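Local structure of type IV secretion system protein DotB (Yersinia pseudotuberculosis IP 31758, 6GEF) at residues S294-R299 with R321-Q326. The protein probably hydrolyses ATP as a GspE-family AAA+ ATPase of a type IVb secretion system. Residues are numbered along the deposited sequence; the frame is centred on the assembly and turned at random.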
ATOM      1  N   SER A 294      41.484  -1.302   2.737  1.00 73.25           N
ATOM      2  CA  SER A 294      41.038  -1.130   1.365  1.00 75.74           C
ATOM      3  C   SER A 294      39.589  -1.623   1.174  1.00 72.16           C
ATOM      4  O   SER A 294      38.750  -0.893   0.642  1.00 69.62           O
ATOM      5  CB  SER A 294      41.979  -1.875   0.404  1.00 78.94           C
ATOM      6  OG  SER A 294      41.267  -2.398  -0.723  1.00 82.35           O
ATOM      7  N   ALA A 295      39.327  -2.833   1.648  1.00 68.77           N
ATOM      8  CA  ALA A 295      37.996  -3.403   1.458  1.00 68.74           C
ATOM      9  C   ALA A 295      36.946  -2.610   2.210  1.00 66.28           C
ATOM     10  O   ALA A 295      35.794  -2.534   1.766  1.00 67.86           O
ATOM     11  CB  ALA A 295      37.986  -4.881   1.894  1.00 70.26           C
ATOM     12  N   VAL A 296      37.312  -2.028   3.357  1.00 63.41           N
ATOM     13  CA  VAL A 296      36.364  -1.223   4.120  1.00 63.66           C
ATOM     14  C   VAL A 296      36.045   0.040   3.369  1.00 63.33           C
ATOM     15  O   VAL A 296      34.879   0.491   3.281  1.00 63.81           O
ATOM     16  CB  VAL A 296      36.832  -1.012   5.556  1.00 66.83           C
ATOM     17  CG1 VAL A 296      38.151  -1.715   5.771  1.00 70.09           C
ATOM     18  CG2 VAL A 296      36.902   0.452   5.878  1.00 67.08           C
ATOM     19  N   MET A 297      37.060   0.741   2.889  1.00 65.87           N
ATOM     20  CA  MET A 297      36.847   1.900   2.024  1.00 66.18           C
ATOM     21  C   MET A 297      35.918   1.551   0.871  1.00 65.65           C
ATOM     22  O   MET A 297      34.860   2.157   0.688  1.00 64.78           O
ATOM     23  CB  MET A 297      38.178   2.428   1.511  1.00 71.39           C
ATOM     24  CG  MET A 297      38.417   3.907   1.808  1.00 75.18           C
ATOM     25  SD  MET A 297      38.473   4.262   3.550  1.00 73.19           S
ATOM     26  CE  MET A 297      38.975   6.025   3.426  1.00 80.14           C
ATOM     27  N   ARG A 298      36.296   0.567   0.058  1.00 70.59           N
ATOM     28  CA  ARG A 298      35.436   0.092  -1.011  1.00 73.38           C
ATOM     29  C   ARG A 298      33.964  -0.112  -0.538  1.00 69.06           C
ATOM     30  O   ARG A 298      33.047   0.373  -1.167  1.00 67.44           O
ATOM     31  CB  ARG A 298      35.964  -1.257  -1.542  1.00 81.91           C
ATOM     32  CG  ARG A 298      37.078  -1.164  -2.513  1.00 87.58           C
ATOM     33  CD  ARG A 298      36.620  -0.420  -3.765  1.00 91.28           C
ATOM     34  NE  ARG A 298      36.606  -1.210  -4.980  1.00 94.84           N
ATOM     35  CZ  ARG A 298      37.652  -1.857  -5.479  1.00100.96           C
ATOM     36  NH1 ARG A 298      38.812  -1.918  -4.793  1.00100.17           N
ATOM     37  NH2 ARG A 298      37.524  -2.477  -6.671  1.00105.13           N
ATOM     38  N   ARG A 299      33.805  -0.771   0.610  1.00 63.72           N
ATOM     39  CA  ARG A 299      32.498  -1.185   1.016  1.00 59.85           C
ATOM     40  C   ARG A 299      31.654   0.019   1.406  1.00 59.20           C
ATOM     41  O   ARG A 299      30.475   0.139   1.029  1.00 58.14           O
ATOM     42  CB  ARG A 299      32.594  -2.191   2.183  1.00 58.13           C
ATOM     43  CG  ARG A 299      31.261  -2.472   2.896  1.00 57.97           C
ATOM     44  CD  ARG A 299      30.958  -3.957   2.927  1.00 61.00           C
ATOM     45  NE  ARG A 299      29.565  -4.226   3.171  1.00 66.62           N
ATOM     46  CZ  ARG A 299      28.976  -4.268   4.359  1.00 70.67           C
ATOM     47  NH1 ARG A 299      29.688  -3.999   5.467  1.00 75.42           N
ATOM     48  NH2 ARG A 299      27.673  -4.544   4.445  1.00 69.80           N
ATOM     49  N   ARG A 321      39.543   8.610  10.953  1.00 70.58           N
ATOM     50  CA  ARG A 321      40.789   8.861  11.651  1.00 70.14           C
ATOM     51  C   ARG A 321      41.713   7.655  11.732  1.00 66.42           C
ATOM     52  O   ARG A 321      42.907   7.818  12.012  1.00 62.27           O
ATOM     53  CB  ARG A 321      40.505   9.397  13.068  1.00 72.35           C
ATOM     54  CG  ARG A 321      40.513  10.916  13.164  1.00 77.15           C
ATOM     55  CD  ARG A 321      41.532  11.540  12.212  1.00 84.35           C
ATOM     56  NE  ARG A 321      42.342  12.568  12.852  1.00 93.96           N
ATOM     57  CZ  ARG A 321      43.539  12.332  13.387  1.00 98.32           C
ATOM     58  NH1 ARG A 321      44.074  11.099  13.364  1.00 97.10           N
ATOM     59  NH2 ARG A 321      44.225  13.334  13.947  1.00 95.50           N
ATOM     60  N   PHE A 322      41.196   6.456  11.480  1.00 64.56           N
ATOM     61  CA  PHE A 322      41.927   5.234  11.788  1.00 64.06           C
ATOM     62  C   PHE A 322      41.082   4.009  11.426  1.00 60.14           C
ATOM     63  O   PHE A 322      39.900   3.935  11.780  1.00 57.79           O
ATOM     64  CB  PHE A 322      42.281   5.165  13.295  1.00 65.32           C
ATOM     65  CG  PHE A 322      43.296   4.127  13.617  1.00 66.99           C
ATOM     66  CD1 PHE A 322      42.920   2.813  13.686  1.00 65.84           C
ATOM     67  CD2 PHE A 322      44.629   4.456  13.880  1.00 68.75           C
ATOM     68  CE1 PHE A 322      43.839   1.820  14.002  1.00 65.13           C
ATOM     69  CE2 PHE A 322      45.535   3.470  14.198  1.00 69.33           C
ATOM     70  CZ  PHE A 322      45.135   2.158  14.253  1.00 68.88           C
ATOM     71  N   ILE A 323      41.706   3.040  10.749  1.00 63.64           N
ATOM     72  CA  ILE A 323      41.006   1.874  10.246  1.00 64.18           C
ATOM     73  C   ILE A 323      41.796   0.644  10.671  1.00 65.28           C
ATOM     74  O   ILE A 323      42.946   0.461  10.258  1.00 65.93           O
ATOM     75  CB  ILE A 323      40.826   1.903   8.711  1.00 66.53           C
ATOM     76  CG1 ILE A 323      39.986   3.106   8.291  1.00 67.86           C
ATOM     77  CG2 ILE A 323      40.273   0.578   8.211  1.00 66.02           C
ATOM     78  CD1 ILE A 323      39.105   2.887   7.075  1.00 68.00           C
ATOM     79  N   MET A 324      41.165  -0.215  11.481  1.00 64.67           N
ATOM     80  CA  MET A 324      41.706  -1.522  11.828  1.00 63.25           C
ATOM     81  C   MET A 324      40.805  -2.600  11.250  1.00 63.97           C
ATOM     82  O   MET A 324      39.629  -2.665  11.543  1.00 69.49           O
ATOM     83  CB  MET A 324      41.775  -1.665  13.344  1.00 62.97           C
ATOM     84  CG  MET A 324      42.601  -2.859  13.815  1.00 62.92           C
ATOM     85  SD  MET A 324      42.811  -2.909  15.592  1.00 62.55           S
ATOM     86  CE  MET A 324      44.345  -2.015  15.772  1.00 64.50           C
ATOM     87  N   ALA A 325      41.382  -3.430  10.383  1.00 63.93           N
ATOM     88  CA  ALA A 325      40.889  -4.797  10.167  1.00 63.22           C
ATOM     89  C   ALA A 325      41.642  -5.773  11.055  1.00 59.41           C
ATOM     90  O   ALA A 325      42.837  -5.644  11.253  1.00 58.82           O
ATOM     91  CB  ALA A 325      41.055  -5.198   8.704  1.00 64.90           C
ATOM     92  N   GLN A 326      40.909  -6.734  11.597  1.00 58.27           N
ATOM     93  CA  GLN A 326      41.485  -7.813  12.396  1.00 55.57           C
ATOM     94  C   GLN A 326      40.858  -9.120  12.055  1.00 52.66           C
ATOM     95  O   GLN A 326      39.671  -9.189  11.745  1.00 49.92           O
ATOM     96  CB  GLN A 326      41.309  -7.549  13.891  1.00 56.99           C
ATOM     97  CG  GLN A 326      39.864  -7.208  14.280  1.00 56.37           C
ATOM     98  CD  GLN A 326      39.772  -6.675  15.686  1.00 56.27           C
ATOM     99  OE1 GLN A 326      40.770  -6.237  16.264  1.00 60.32           O
ATOM    100  NE2 GLN A 326      38.585  -6.658  16.222  1.00 55.28           N
TER
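Ile323 holds CG1 anti to its carbonyl carbon and beside the backbone N, chi1 -62°, and chi2, -147°, then sets CD1 next to Val296 and Met297 of the neighbouring helix. The Met297 chain is bent at chi2, 62°, with SD beside the same methyl. The contact packs helix 293-302 against strand 320-330 in the P-loop NTPase domain of this GspE-family protein. The strand belongs to the mixed central sheet, between the parallel strand 179-183 and the antiparallel strand 336-344.

Val296 and Ile323 meet tip to tip. The CA atoms of Val296 and Ile323 are 8.3 Å apart. CG1 of Val296 faces CG2 of Ile323 at 4.0 Å, while CG2 of Val296 meets CD1. Met297 comes from the next position on the helix and crosses Ile323 at a slant. The contact is small, apolar and buried. It rests on three side chains.

Met181 of strand 179-183 touches both Val296 and Ile323 and extends the apolar patch along the sheet. Met297 also packs on Val362 of helix 362-372 and on Phe345. Helix 293-302 packs on the sheet through Val296 and reaches a second subunit through Arg299, whose NE forms a salt bridge to Asp315 of that subunit.

CD1 of Ile323 lies 3.5 Å from CG2 of Val296 and 3.8 Å from SD of Met297, one methyl serving both helix residues.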